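Local coordinates for protein alkaline phosphatase (Thermus thermophilus, PDB 7KWD) that probably hydrolyses phosphate monoesters as a homodimeric alkaline phosphatase that carries zinc and magnesium ions, at residues Pro121-Phe126 / Leu470-Pro475; Lys203-Val208 / Ala219-Gly224; Tyr233-Arg238 / Ala283-Trp288; Leu312-Asp317 / Pro437-Leu442; Gly323-Ala328 / Pro424-Ser429. One frame throughout, in Å; residues are numbered along the deposited sequence.

In the fold
Contact 4 lies nearest the active site: its segment 312-317 ends in Asp317, a zinc ligand. The same long strand, 310-325, runs on into contact 5, so contacts 4 and 5 share that strand, with centres 24 Å apart, and contact 5 reaches the second subunit. Contact 3 joins contact 5 directly, Ala283 N packing 3.4 Å from Trp428 CZ2, and its Tyr233 side chain stands about 10 Å from a bound zinc ion. Contact 1 lies on the other flank, its centre about 40 Å from that of contact 5. Contact 2, a parallel strand pair away from the metals, is about 30 Å from contact 4, centre to centre.

Contact 1 of 5, residues Pro121-Phe126 / Leu470-Pro475; sequences PLKPFF and LRYQNP
Leu122 and Asn474 sit with CA atoms 5.9 Å apart where the loop 470-475 runs back along 121-126, the end-to-end directions differing by 156°. This is a loop packed antiparallel on the segment leading into helix 125-131, whose N-cap position is Pro124. The amide of Asn474 brackets the backbone of Lys123 as a neighbouring strand's peptide would: OD1 takes the Lys123 N-H at 2.8 Å, nearly straight (170°), while ND2 donates to Lys123 O at 2.9 Å. A second donor, Tyr472 OH, reaches that oxygen from the other face of its plane, so two grips fix one carbonyl; ND2 also serves Cys104 O. Leu122 CD2 rests against the Pro475 ring. With CG anti to the backbone N (chi1 -171°), the Phe125 ring reaches Leu470, close also to Phe461 and Leu468 of helix 459-468. There CE1 touches Leu470 CB at 3.7 Å, and Leu470 O lies at the ring's edge, 3.6 Å from that same Phe125 CE1.

Contact 2 of 5, residues Lys203-Val208 / Ala219-Gly224; sequences KGYGVV and ATRLLG
Gly206, Val207 and Val208 pair in parallel register with Leu222, Leu223 and Gly224, a strand-to-strand contact on the side of the fold away from the metals. The strand axes run 4.8 Å apart. Three backbone bonds stitch them: Gly206 N to Arg221 O, Leu223 N to Gly206 O at 2.9 Å, and Val208 N to Leu223 O. On one face Val208 CG2 meets Leu222 CD2 at 4.0 Å, and Ala219 CB sits 3.6 Å from the CA of Gly206, room that exists because glycine carries no side chain. Before the strands, Arg221 bends at chi3 (-79°), which turns its guanidinium back to Lys203 O; NH1 makes the main bond, 2.8 Å, and NH2 only a weak one. That carbonyl lies near the helix end 196-202, closed by a Schellman motif with Gly204 as C-prime residue. One water links Arg221 NH1 to Tyr205 OH, which also bonds Ala174 O. Together with the intervening helix 211-216, the pair makes a beta-alpha-beta crossover unit.

Contact 3 of 5, residues Tyr233-Arg238 / Ala283-Trp288; sequences YEIDRR and AGATLW
Ile235 and Trp288 meet where the short helix 234-239 crosses the beginning of helix 283-306, the two segment axes 8.8 Å apart and at 81° to each other. Arg238 bends at chi3 (-72°), which lays its guanidinium over one face of the indole: CD stands 3.8 Å from the centroid of the six-membered ring, a CH-pi contact, while the guanidinium runs nearly flat above the rim, its plane 21° from the ring's, with NE 3.2 Å from Trp288 CZ3. Ile235 crosses the other end at about a right angle, CG1 touching Trp288 CD1 at 3.8 Å, and its CG2 rests on Ala285. Further along, Ala285 CB covers one face of the Tyr233 ring. A water joins the two backbones, accepting from Ile235 N and donating to Ala285 O.

Glu234 orders the arginines. Arg237 grips it side-on, NE to OE1 and NH2 to OE2, the latter at 2.8 Å; Arg238 NE takes the anti lone pair of OE2 at 3.0 Å, and its NH2 adds a weak bond to OE2. The salt bridge restrains the rotation of the Arg238 guanidinium, and the two positive groups would be expected to keep Glu234 ionised although it is buried.

Contact 4 of 5, residues Leu312-Asp317 / Pro437-Leu442; sequences LIVVSD and PVMLLL. With ZN (zinc ion), chain E.
Val315 and Leu440 lie closest in backbone, CA to CA 4.5 Å, in an antiparallel pair of strands, 312-316 with 438-442, whose directions differ by 177°. Here packing is tight. Val315 has CG1 between its backbone N and carbonyl carbon (chi1 68°), which leaves CG2 anti to the backbone N and so puts it against Met439 O at 3.3 Å. On the face of Ile313, Val315, Leu440 and Leu442, Leu440 CD1 touches both Ile313 CG2 and Val315 CG2. On the other face Val314 lies alongside Leu441, and Met439 CE meets Val314 CG1 at 3.9 Å, the side chains oblique to each other. Val314 and Leu441 exchange both backbone bonds, each 2.8 Å long.

Toward the metal the ladder thins out, though nothing here reaches solvent. A single bond, Ser316 N to Met439 O, replaces the two of Val314 and Leu441, while Val438 CG2 still packs on Ser316 O at 3.4 Å. Ser316 OG turns to Phe49 O. Asp317 points away from the partner strand: OD2 binds zinc at 2.2 Å, and OD1 is held by Gly48 N. With Asp47, Ser95 and His318 completing the coordination, this is the zinc site at the C-terminal end of this part of a central strand, as in the alkaline phosphatase family.

Contact 5 of 5, residues Gly323-Ala328 / Pro424-Ser429; sequences GGLYGA and PNIGWS
Tyr326 and Asn425 both carry CG between the backbone N and the carbonyl carbon (chi1 62° and 51°), which brings the phenol over Asn425 while the amide turns back to the chain of Tyr326. One face of the ring covers Asn425: its CB stands 3.8 Å from the ring centroid in a CH-pi contact, and its O lies above the rim. The amide plane stands at 90° to the ring, and ND2 gives a bond to Tyr326 O at 2.8 Å, in the carbonyl plane. Tyr326 N in turn donates to Asn425 O at 2.9 Å, so the two residues clasp each other. Leu325 CD1 packs against Asn425 ND2 and Ile426 CG1.

Next along the strands, Gly324 and Gly427 exchange backbone bonds as a hydrogen-bonded antiparallel pair. Gly323 lets its backbone come down on Trp428: CA sits 3.4 Å from the centroid of the six-membered ring, over the face. A water joins Tyr326 OH to Pro424 O, while that hydroxyl also bonds Gln415. Ser429 and Gly327 reach the second subunit, whose Tyr91 packs on Leu325. The whole is a short antiparallel ladder, opened by an inverse gamma turn at Asn425, lying at the dimer interface.

Contact 1 of 5, residues Pro121-Phe126 / Leu470-Pro475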
# COMPACT_ATOMS: atom_id res chain seq x y z
N PRO A 121 -21.41 23.67 -11.52
CA PRO A 121 -20.15 23.51 -12.24
C PRO A 121 -19.00 24.06 -11.42
O PRO A 121 -19.13 25.01 -10.65
CB PRO A 121 -20.35 24.32 -13.53
CG PRO A 121 -21.34 25.34 -13.17
CD PRO A 121 -22.31 24.62 -12.23
N LEU A 122 -17.85 23.42 -11.61
CA LEU A 122 -16.60 23.83 -11.00
C LEU A 122 -15.66 24.28 -12.10
O LEU A 122 -15.78 23.85 -13.25
CB LEU A 122 -15.98 22.68 -10.21
CG LEU A 122 -16.94 21.90 -9.30
CD1 LEU A 122 -16.26 20.68 -8.69
CD2 LEU A 122 -17.46 22.83 -8.20
N LYS A 123 -14.72 25.14 -11.75
CA LYS A 123 -13.74 25.59 -12.72
C LYS A 123 -12.47 24.81 -12.49
O LYS A 123 -11.83 24.98 -11.43
CB LYS A 123 -13.47 27.08 -12.57
CG LYS A 123 -12.59 27.69 -13.65
CD LYS A 123 -12.55 29.19 -13.41
CE LYS A 123 -11.60 29.91 -14.33
NZ LYS A 123 -11.60 31.38 -14.00
N PRO A 124 -12.05 23.94 -13.40
CA PRO A 124 -10.86 23.13 -13.18
C PRO A 124 -9.59 23.85 -13.60
O PRO A 124 -9.60 24.77 -14.42
CB PRO A 124 -11.11 21.90 -14.07
CG PRO A 124 -11.97 22.42 -15.22
CD PRO A 124 -12.68 23.67 -14.73
N PHE A 125 -8.48 23.36 -13.06
CA PHE A 125 -7.25 24.15 -13.02
C PHE A 125 -6.70 24.46 -14.40
O PHE A 125 -6.18 25.56 -14.62
CB PHE A 125 -6.18 23.45 -12.17
CG PHE A 125 -5.01 24.32 -11.92
CD1 PHE A 125 -5.12 25.38 -11.04
CD2 PHE A 125 -3.83 24.15 -12.63
CE1 PHE A 125 -4.06 26.25 -10.85
CE2 PHE A 125 -2.77 25.01 -12.44
CZ PHE A 125 -2.90 26.07 -11.56
N PHE A 126 -6.75 23.52 -15.34
CA PHE A 126 -6.14 23.86 -16.62
C PHE A 126 -7.00 24.87 -17.40
O PHE A 126 -6.48 25.59 -18.27
CB PHE A 126 -5.91 22.60 -17.47
CG PHE A 126 -4.69 21.81 -17.08
CD1 PHE A 126 -3.99 22.09 -15.91
CD2 PHE A 126 -4.22 20.80 -17.91
CE1 PHE A 126 -2.83 21.36 -15.57
CE2 PHE A 126 -3.07 20.05 -17.56
CZ PHE A 126 -2.39 20.34 -16.40
N LEU A 470 -2.10 30.98 -9.44
CA LEU A 470 -3.45 30.77 -9.93
C LEU A 470 -4.31 30.16 -8.85
O LEU A 470 -5.12 29.26 -9.10
CB LEU A 470 -3.43 29.88 -11.18
CG LEU A 470 -2.84 30.56 -12.42
CD1 LEU A 470 -2.68 29.58 -13.56
CD2 LEU A 470 -3.69 31.74 -12.84
N ARG A 471 -4.15 30.63 -7.62
CA ARG A 471 -5.09 30.25 -6.58
C ARG A 471 -6.44 30.93 -6.78
O ARG A 471 -6.53 32.15 -6.96
CB ARG A 471 -4.56 30.63 -5.21
CG ARG A 471 -3.22 29.95 -4.85
CD ARG A 471 -2.98 30.28 -3.39
NE ARG A 471 -1.62 30.14 -2.87
CZ ARG A 471 -0.58 30.91 -3.21
NH1 ARG A 471 -0.69 31.90 -4.13
NH2 ARG A 471 0.56 30.67 -2.61
N TYR A 472 -7.49 30.12 -6.73
CA TYR A 472 -8.89 30.54 -6.73
C TYR A 472 -9.65 29.44 -6.00
O TYR A 472 -9.09 28.41 -5.64
CB TYR A 472 -9.41 30.74 -8.15
CG TYR A 472 -9.39 29.48 -8.98
CD1 TYR A 472 -8.22 29.07 -9.64
CD2 TYR A 472 -10.53 28.71 -9.12
CE1 TYR A 472 -8.22 27.93 -10.44
CE2 TYR A 472 -10.53 27.57 -9.89
CZ TYR A 472 -9.39 27.18 -10.55
OH TYR A 472 -9.40 26.02 -11.32
N GLN A 473 -10.93 29.65 -5.80
CA GLN A 473 -11.74 28.71 -5.03
C GLN A 473 -12.93 28.23 -5.87
O GLN A 473 -13.40 28.94 -6.76
CB GLN A 473 -12.25 29.34 -3.74
CG GLN A 473 -13.10 30.58 -3.91
CD GLN A 473 -13.66 31.07 -2.59
OE1 GLN A 473 -13.01 31.84 -1.88
NE2 GLN A 473 -14.86 30.61 -2.23
N ASN A 474 -13.36 27.01 -5.58
CA ASN A 474 -14.53 26.35 -6.13
C ASN A 474 -15.48 26.08 -4.98
O ASN A 474 -15.03 25.87 -3.85
CB ASN A 474 -14.18 25.03 -6.84
CG ASN A 474 -13.79 25.23 -8.30
OD1 ASN A 474 -14.53 25.81 -9.08
ND2 ASN A 474 -12.62 24.72 -8.68
N PRO A 475 -16.77 26.05 -5.23
CA PRO A 475 -17.70 25.77 -4.14
C PRO A 475 -17.59 24.35 -3.61
O PRO A 475 -17.19 23.41 -4.31
CB PRO A 475 -19.08 26.03 -4.76
CG PRO A 475 -18.86 25.86 -6.27
CD PRO A 475 -17.45 26.34 -6.51

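Contact 2 of 5, residues Lys203-Val208 / Ala219-Gly224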
# COMPACT_ATOMS: atom_id res chain seq x y z
N LYS A 203 -9.86 24.40 -37.24
CA LYS A 203 -9.31 25.29 -36.23
C LYS A 203 -7.79 25.24 -36.18
O LYS A 203 -7.18 25.85 -35.30
CB LYS A 203 -9.94 24.94 -34.88
CG LYS A 203 -11.42 25.41 -34.81
CD LYS A 203 -11.81 26.04 -33.47
CE LYS A 203 -12.53 27.39 -33.67
NZ LYS A 203 -11.60 28.48 -34.14
N GLY A 204 -7.16 24.57 -37.14
CA GLY A 204 -5.73 24.65 -37.29
C GLY A 204 -4.95 23.51 -36.69
O GLY A 204 -3.72 23.51 -36.80
N TYR A 205 -5.61 22.52 -36.11
CA TYR A 205 -4.90 21.37 -35.57
C TYR A 205 -4.36 20.49 -36.68
O TYR A 205 -5.05 20.21 -37.67
CB TYR A 205 -5.82 20.52 -34.70
CG TYR A 205 -6.21 21.11 -33.38
CD1 TYR A 205 -7.27 21.99 -33.29
CD2 TYR A 205 -5.56 20.73 -32.21
CE1 TYR A 205 -7.66 22.52 -32.06
CE2 TYR A 205 -5.95 21.24 -30.98
CZ TYR A 205 -6.99 22.15 -30.92
OH TYR A 205 -7.37 22.68 -29.71
N GLY A 206 -3.12 20.03 -36.49
CA GLY A 206 -2.63 18.88 -37.22
C GLY A 206 -3.22 17.63 -36.60
O GLY A 206 -3.21 17.46 -35.38
N VAL A 207 -3.78 16.77 -37.44
CA VAL A 207 -4.44 15.55 -37.00
C VAL A 207 -3.53 14.39 -37.36
O VAL A 207 -3.17 14.23 -38.53
CB VAL A 207 -5.82 15.39 -37.64
CG1 VAL A 207 -6.48 14.15 -37.14
CG2 VAL A 207 -6.68 16.59 -37.34
N VAL A 208 -3.19 13.58 -36.37
CA VAL A 208 -2.29 12.45 -36.56
C VAL A 208 -2.94 11.22 -35.95
O VAL A 208 -3.64 11.30 -34.94
CB VAL A 208 -0.89 12.68 -35.92
CG1 VAL A 208 -0.06 13.64 -36.80
CG2 VAL A 208 -1.04 13.18 -34.49
N ALA A 219 3.05 20.32 -37.40
CA ALA A 219 1.96 21.17 -36.97
C ALA A 219 2.27 21.66 -35.56
O ALA A 219 2.83 20.93 -34.74
CB ALA A 219 0.63 20.42 -37.00
N THR A 220 1.93 22.91 -35.31
CA THR A 220 2.13 23.52 -33.99
C THR A 220 1.16 22.96 -32.96
O THR A 220 1.57 22.58 -31.86
CB THR A 220 1.97 25.03 -34.15
OG1 THR A 220 3.09 25.52 -34.91
CG2 THR A 220 1.91 25.74 -32.83
N ARG A 221 -0.13 22.93 -33.29
CA ARG A 221 -1.15 22.34 -32.43
C ARG A 221 -1.54 20.98 -32.98
O ARG A 221 -1.54 20.78 -34.20
CB ARG A 221 -2.37 23.25 -32.32
CG ARG A 221 -2.05 24.53 -31.52
CD ARG A 221 -3.22 25.50 -31.45
NE ARG A 221 -3.30 26.24 -32.69
CZ ARG A 221 -4.41 26.38 -33.41
NH1 ARG A 221 -5.54 25.85 -32.98
NH2 ARG A 221 -4.39 27.06 -34.56
N LEU A 222 -1.81 20.05 -32.08
CA LEU A 222 -1.89 18.63 -32.40
C LEU A 222 -3.13 17.99 -31.79
O LEU A 222 -3.40 18.15 -30.60
CB LEU A 222 -0.67 17.88 -31.83
CG LEU A 222 0.51 17.55 -32.69
CD1 LEU A 222 1.34 16.54 -31.91
CD2 LEU A 222 0.06 16.96 -34.01
N LEU A 223 -3.83 17.22 -32.59
CA LEU A 223 -4.77 16.24 -32.11
C LEU A 223 -4.27 14.90 -32.61
O LEU A 223 -4.18 14.69 -33.82
CB LEU A 223 -6.18 16.52 -32.61
CG LEU A 223 -7.15 15.37 -32.35
CD1 LEU A 223 -7.29 15.10 -30.84
CD2 LEU A 223 -8.53 15.65 -32.92
N GLY A 224 -3.92 14.02 -31.69
CA GLY A 224 -3.46 12.68 -32.04
C GLY A 224 -4.28 11.61 -31.34
O GLY A 224 -4.37 11.59 -30.12
O HOH W 1 -1.19 24.03 -35.79
O HOH W 2 -6.07 25.62 -30.23

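Contact 3 of 5, residues Tyr233-Arg238 / Ala283-Trp288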
# COMPACT_ATOMS: atom_id res chain seq x y z
N TYR A 233 -1.90 -1.48 -23.93
CA TYR A 233 -0.87 -1.66 -22.91
C TYR A 233 0.53 -1.71 -23.50
O TYR A 233 0.74 -2.29 -24.58
CB TYR A 233 -1.13 -2.94 -22.14
CG TYR A 233 -2.37 -2.97 -21.31
CD1 TYR A 233 -2.43 -2.29 -20.10
CD2 TYR A 233 -3.48 -3.74 -21.71
CE1 TYR A 233 -3.58 -2.36 -19.30
CE2 TYR A 233 -4.62 -3.81 -20.93
CZ TYR A 233 -4.67 -3.11 -19.73
OH TYR A 233 -5.78 -3.14 -18.93
N GLU A 234 1.49 -1.15 -22.77
CA GLU A 234 2.89 -1.31 -23.14
C GLU A 234 3.27 -2.76 -23.44
O GLU A 234 4.00 -3.03 -24.40
CB GLU A 234 3.78 -0.75 -22.02
CG GLU A 234 5.28 -0.93 -22.25
CD GLU A 234 5.84 -0.14 -23.43
OE1 GLU A 234 5.18 0.78 -23.98
OE2 GLU A 234 6.96 -0.50 -23.85
N ILE A 235 2.80 -3.72 -22.63
CA ILE A 235 3.23 -5.09 -22.88
C ILE A 235 2.81 -5.54 -24.27
O ILE A 235 3.52 -6.28 -24.95
CB ILE A 235 2.70 -6.03 -21.78
CG1 ILE A 235 3.41 -7.39 -21.87
CG2 ILE A 235 1.18 -6.21 -21.85
CD1 ILE A 235 3.09 -8.35 -20.75
N ASP A 236 1.66 -5.07 -24.74
CA ASP A 236 1.15 -5.47 -26.05
C ASP A 236 1.87 -4.70 -27.15
O ASP A 236 2.28 -5.29 -28.15
CB ASP A 236 -0.37 -5.28 -26.08
CG ASP A 236 -1.10 -6.16 -25.05
OD1 ASP A 236 -0.66 -7.29 -24.82
OD2 ASP A 236 -2.12 -5.72 -24.47
N ARG A 237 2.08 -3.40 -26.96
CA ARG A 237 2.85 -2.62 -27.92
C ARG A 237 4.23 -3.22 -28.12
O ARG A 237 4.72 -3.33 -29.25
CB ARG A 237 2.95 -1.17 -27.44
CG ARG A 237 3.80 -0.26 -28.30
CD ARG A 237 4.27 0.98 -27.52
NE ARG A 237 5.44 0.62 -26.74
CZ ARG A 237 6.67 0.56 -27.25
NH1 ARG A 237 6.87 0.87 -28.52
NH2 ARG A 237 7.69 0.21 -26.49
N ARG A 238 4.88 -3.60 -27.01
CA ARG A 238 6.28 -4.02 -27.03
C ARG A 238 6.44 -5.37 -27.72
O ARG A 238 7.32 -5.54 -28.56
CB ARG A 238 6.83 -4.07 -25.60
CG ARG A 238 8.32 -4.42 -25.50
CD ARG A 238 8.87 -4.17 -24.07
NE ARG A 238 8.95 -2.73 -23.83
CZ ARG A 238 10.03 -2.01 -24.09
NH1 ARG A 238 11.12 -2.61 -24.56
NH2 ARG A 238 10.02 -0.70 -23.88
N ALA A 283 -0.58 -8.67 -13.34
CA ALA A 283 0.64 -8.06 -12.83
C ALA A 283 1.64 -7.73 -13.93
O ALA A 283 2.40 -6.74 -13.82
CB ALA A 283 1.27 -9.00 -11.79
N GLY A 284 1.69 -8.54 -14.99
CA GLY A 284 2.65 -8.28 -16.05
C GLY A 284 2.28 -7.06 -16.87
O GLY A 284 3.15 -6.30 -17.31
N ALA A 285 0.99 -6.86 -17.11
CA ALA A 285 0.59 -5.64 -17.80
C ALA A 285 0.83 -4.40 -16.93
O ALA A 285 1.32 -3.38 -17.43
CB ALA A 285 -0.87 -5.73 -18.23
N THR A 286 0.54 -4.49 -15.64
CA THR A 286 0.81 -3.38 -14.73
C THR A 286 2.28 -3.01 -14.76
O THR A 286 2.64 -1.83 -14.85
CB THR A 286 0.40 -3.75 -13.32
OG1 THR A 286 -0.99 -4.06 -13.32
CG2 THR A 286 0.70 -2.62 -12.37
N LEU A 287 3.15 -4.01 -14.69
CA LEU A 287 4.57 -3.77 -14.67
C LEU A 287 5.02 -3.00 -15.89
O LEU A 287 5.78 -2.03 -15.78
CB LEU A 287 5.32 -5.10 -14.58
CG LEU A 287 6.80 -5.05 -14.95
CD1 LEU A 287 7.58 -4.32 -13.87
CD2 LEU A 287 7.37 -6.47 -15.10
N TRP A 288 4.59 -3.43 -17.09
CA TRP A 288 5.10 -2.78 -18.30
C TRP A 288 4.54 -1.36 -18.45
O TRP A 288 5.24 -0.50 -18.99
CB TRP A 288 4.83 -3.65 -19.55
CG TRP A 288 5.91 -4.68 -19.64
CD1 TRP A 288 5.81 -5.99 -19.33
CD2 TRP A 288 7.28 -4.46 -20.01
NE1 TRP A 288 7.02 -6.61 -19.50
CE2 TRP A 288 7.94 -5.69 -19.92
CE3 TRP A 288 8.00 -3.35 -20.42
CZ2 TRP A 288 9.29 -5.83 -20.21
CZ3 TRP A 288 9.35 -3.49 -20.72
CH2 TRP A 288 9.98 -4.73 -20.61
O HOH W 3 1.50 -3.06 -20.04

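Contact 4 of 5, residues Leu312-Asp317 / Pro437-Leu442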
# COMPACT_ATOMS: atom_id res chain seq x y z
N LEU A 312 7.47 19.80 -11.72
CA LEU A 312 6.93 18.50 -12.07
C LEU A 312 6.30 17.90 -10.83
O LEU A 312 6.96 17.72 -9.80
CB LEU A 312 8.01 17.57 -12.64
CG LEU A 312 7.59 16.11 -12.70
CD1 LEU A 312 6.40 15.92 -13.63
CD2 LEU A 312 8.77 15.28 -13.09
N ILE A 313 5.00 17.60 -10.92
CA ILE A 313 4.27 16.87 -9.89
C ILE A 313 4.01 15.47 -10.41
O ILE A 313 3.42 15.33 -11.49
CB ILE A 313 2.94 17.56 -9.54
CG1 ILE A 313 3.18 18.96 -8.99
CG2 ILE A 313 2.14 16.68 -8.55
CD1 ILE A 313 1.91 19.68 -8.52
N VAL A 314 4.42 14.45 -9.65
CA VAL A 314 4.15 13.05 -9.98
C VAL A 314 3.24 12.50 -8.88
O VAL A 314 3.60 12.53 -7.70
CB VAL A 314 5.44 12.23 -10.10
CG1 VAL A 314 5.14 10.83 -10.61
CG2 VAL A 314 6.38 12.93 -11.05
N VAL A 315 2.08 11.99 -9.27
CA VAL A 315 1.06 11.64 -8.29
C VAL A 315 0.26 10.46 -8.80
O VAL A 315 -0.05 10.35 -10.00
CB VAL A 315 0.14 12.84 -8.01
CG1 VAL A 315 -0.69 13.17 -9.23
CG2 VAL A 315 -0.74 12.58 -6.77
N SER A 316 -0.11 9.58 -7.88
CA SER A 316 -1.12 8.58 -8.16
C SER A 316 -2.48 9.11 -7.74
O SER A 316 -2.60 9.80 -6.72
CB SER A 316 -0.82 7.28 -7.40
OG SER A 316 -1.94 6.41 -7.52
N ASP A 317 -3.53 8.80 -8.53
CA ASP A 317 -4.86 9.29 -8.15
C ASP A 317 -5.60 8.39 -7.17
O ASP A 317 -6.53 8.86 -6.51
CB ASP A 317 -5.73 9.54 -9.39
CG ASP A 317 -6.11 8.30 -10.12
OD1 ASP A 317 -5.42 7.26 -10.04
OD2 ASP A 317 -7.13 8.38 -10.84
N PRO A 437 -3.90 5.42 1.01
CA PRO A 437 -3.20 6.63 0.55
C PRO A 437 -2.09 6.27 -0.42
O PRO A 437 -1.52 5.17 -0.37
CB PRO A 437 -2.67 7.26 1.83
CG PRO A 437 -2.67 6.16 2.84
CD PRO A 437 -3.77 5.22 2.46
N VAL A 438 -1.79 7.18 -1.35
CA VAL A 438 -0.88 6.88 -2.45
C VAL A 438 0.11 8.02 -2.66
O VAL A 438 0.07 9.06 -2.00
CB VAL A 438 -1.65 6.58 -3.76
CG1 VAL A 438 -2.40 5.27 -3.60
CG2 VAL A 438 -2.60 7.74 -4.06
N MET A 439 1.01 7.79 -3.62
CA MET A 439 2.19 8.61 -3.83
C MET A 439 1.87 10.03 -4.28
O MET A 439 1.06 10.26 -5.17
CB MET A 439 3.05 7.95 -4.90
CG MET A 439 4.22 8.76 -5.39
SD MET A 439 5.10 7.87 -6.68
CE MET A 439 4.08 8.09 -8.07
N LEU A 440 2.60 10.99 -3.69
CA LEU A 440 2.69 12.36 -4.20
C LEU A 440 4.14 12.79 -4.14
O LEU A 440 4.77 12.72 -3.07
CB LEU A 440 1.84 13.32 -3.37
CG LEU A 440 2.05 14.83 -3.54
CD1 LEU A 440 1.70 15.36 -4.95
CD2 LEU A 440 1.18 15.52 -2.53
N LEU A 441 4.66 13.27 -5.27
CA LEU A 441 6.09 13.56 -5.40
C LEU A 441 6.29 14.86 -6.17
O LEU A 441 5.65 15.08 -7.20
CB LEU A 441 6.80 12.42 -6.13
CG LEU A 441 8.17 12.61 -6.79
CD1 LEU A 441 9.24 12.67 -5.75
CD2 LEU A 441 8.43 11.43 -7.71
N LEU A 442 7.24 15.67 -5.70
CA LEU A 442 7.55 16.96 -6.30
C LEU A 442 8.97 16.97 -6.84
O LEU A 442 9.92 16.63 -6.14
CB LEU A 442 7.42 18.09 -5.28
CG LEU A 442 6.06 18.19 -4.59
CD1 LEU A 442 6.10 19.30 -3.51
CD2 LEU A 442 5.01 18.47 -5.59
ZN ZN E . -8.05 6.55 -11.59

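Contact 5 of 5, residues Gly323-Ala328 / Pro424-Ser429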
# COMPACT_ATOMS: atom_id res chain seq x y z
N GLY A 323 -2.26 -5.43 -6.23
CA GLY A 323 -1.54 -6.60 -6.68
C GLY A 323 -0.18 -6.77 -6.01
O GLY A 323 0.84 -6.27 -6.49
N GLY A 324 -0.17 -7.52 -4.92
CA GLY A 324 1.01 -7.62 -4.07
C GLY A 324 1.81 -8.89 -4.33
O GLY A 324 1.25 -10.00 -4.39
N LEU A 325 3.11 -8.70 -4.49
CA LEU A 325 4.05 -9.81 -4.42
C LEU A 325 4.10 -10.29 -2.98
O LEU A 325 4.41 -9.51 -2.08
CB LEU A 325 5.44 -9.37 -4.88
CG LEU A 325 6.45 -10.52 -4.94
CD1 LEU A 325 6.29 -11.43 -6.21
CD2 LEU A 325 7.86 -9.91 -4.90
N TYR A 326 3.76 -11.56 -2.75
CA TYR A 326 3.51 -12.06 -1.41
C TYR A 326 4.48 -13.18 -1.05
O TYR A 326 5.13 -13.77 -1.91
CB TYR A 326 2.06 -12.55 -1.25
CG TYR A 326 1.67 -13.71 -2.15
CD1 TYR A 326 2.08 -15.00 -1.85
CD2 TYR A 326 0.87 -13.50 -3.28
CE1 TYR A 326 1.72 -16.07 -2.70
CE2 TYR A 326 0.51 -14.55 -4.10
CZ TYR A 326 0.95 -15.84 -3.81
OH TYR A 326 0.58 -16.86 -4.65
N GLY A 327 4.55 -13.45 0.25
CA GLY A 327 5.54 -14.37 0.77
C GLY A 327 5.28 -15.78 0.27
O GLY A 327 4.15 -16.27 0.34
N ALA A 328 6.33 -16.42 -0.23
CA ALA A 328 6.26 -17.73 -0.88
C ALA A 328 7.46 -18.58 -0.46
O ALA A 328 8.61 -18.12 -0.46
CB ALA A 328 6.24 -17.57 -2.39
N PRO A 424 3.50 -16.68 -10.91
CA PRO A 424 3.82 -15.54 -10.06
C PRO A 424 3.04 -15.55 -8.75
O PRO A 424 1.82 -15.66 -8.74
CB PRO A 424 3.44 -14.33 -10.92
CG PRO A 424 3.60 -14.81 -12.34
CD PRO A 424 3.14 -16.27 -12.29
N ASN A 425 3.79 -15.46 -7.63
CA ASN A 425 3.22 -15.23 -6.31
C ASN A 425 2.83 -13.75 -6.11
O ASN A 425 3.26 -13.08 -5.16
CB ASN A 425 4.20 -15.68 -5.23
CG ASN A 425 5.59 -15.12 -5.42
OD1 ASN A 425 6.20 -15.28 -6.48
ND2 ASN A 425 6.10 -14.46 -4.39
N ILE A 426 1.95 -13.28 -7.00
CA ILE A 426 1.32 -11.96 -6.91
C ILE A 426 -0.19 -12.18 -6.83
O ILE A 426 -0.79 -12.78 -7.72
CB ILE A 426 1.67 -11.07 -8.12
CG1 ILE A 426 3.18 -11.06 -8.34
CG2 ILE A 426 1.17 -9.64 -7.90
CD1 ILE A 426 3.63 -10.60 -9.69
N GLY A 427 -0.80 -11.75 -5.72
CA GLY A 427 -2.23 -11.83 -5.55
C GLY A 427 -2.85 -10.45 -5.51
O GLY A 427 -2.16 -9.44 -5.56
N TRP A 428 -4.19 -10.43 -5.38
CA TRP A 428 -4.98 -9.23 -5.60
C TRP A 428 -6.09 -9.14 -4.56
O TRP A 428 -6.78 -10.13 -4.31
CB TRP A 428 -5.62 -9.22 -7.00
CG TRP A 428 -4.60 -9.33 -8.02
CD1 TRP A 428 -4.03 -10.47 -8.47
CD2 TRP A 428 -3.97 -8.26 -8.73
NE1 TRP A 428 -3.08 -10.18 -9.42
CE2 TRP A 428 -3.01 -8.83 -9.60
CE3 TRP A 428 -4.12 -6.87 -8.71
CZ2 TRP A 428 -2.22 -8.07 -10.45
CZ3 TRP A 428 -3.31 -6.10 -9.55
CH2 TRP A 428 -2.36 -6.71 -10.40
N SER A 429 -6.21 -7.97 -3.93
CA SER A 429 -7.27 -7.76 -2.95
C SER A 429 -8.64 -7.78 -3.64
O SER A 429 -9.64 -8.17 -3.03
CB SER A 429 -7.12 -6.42 -2.22
OG SER A 429 -5.80 -6.12 -1.84
O HOH W 4 -0.43 -16.61 -7.11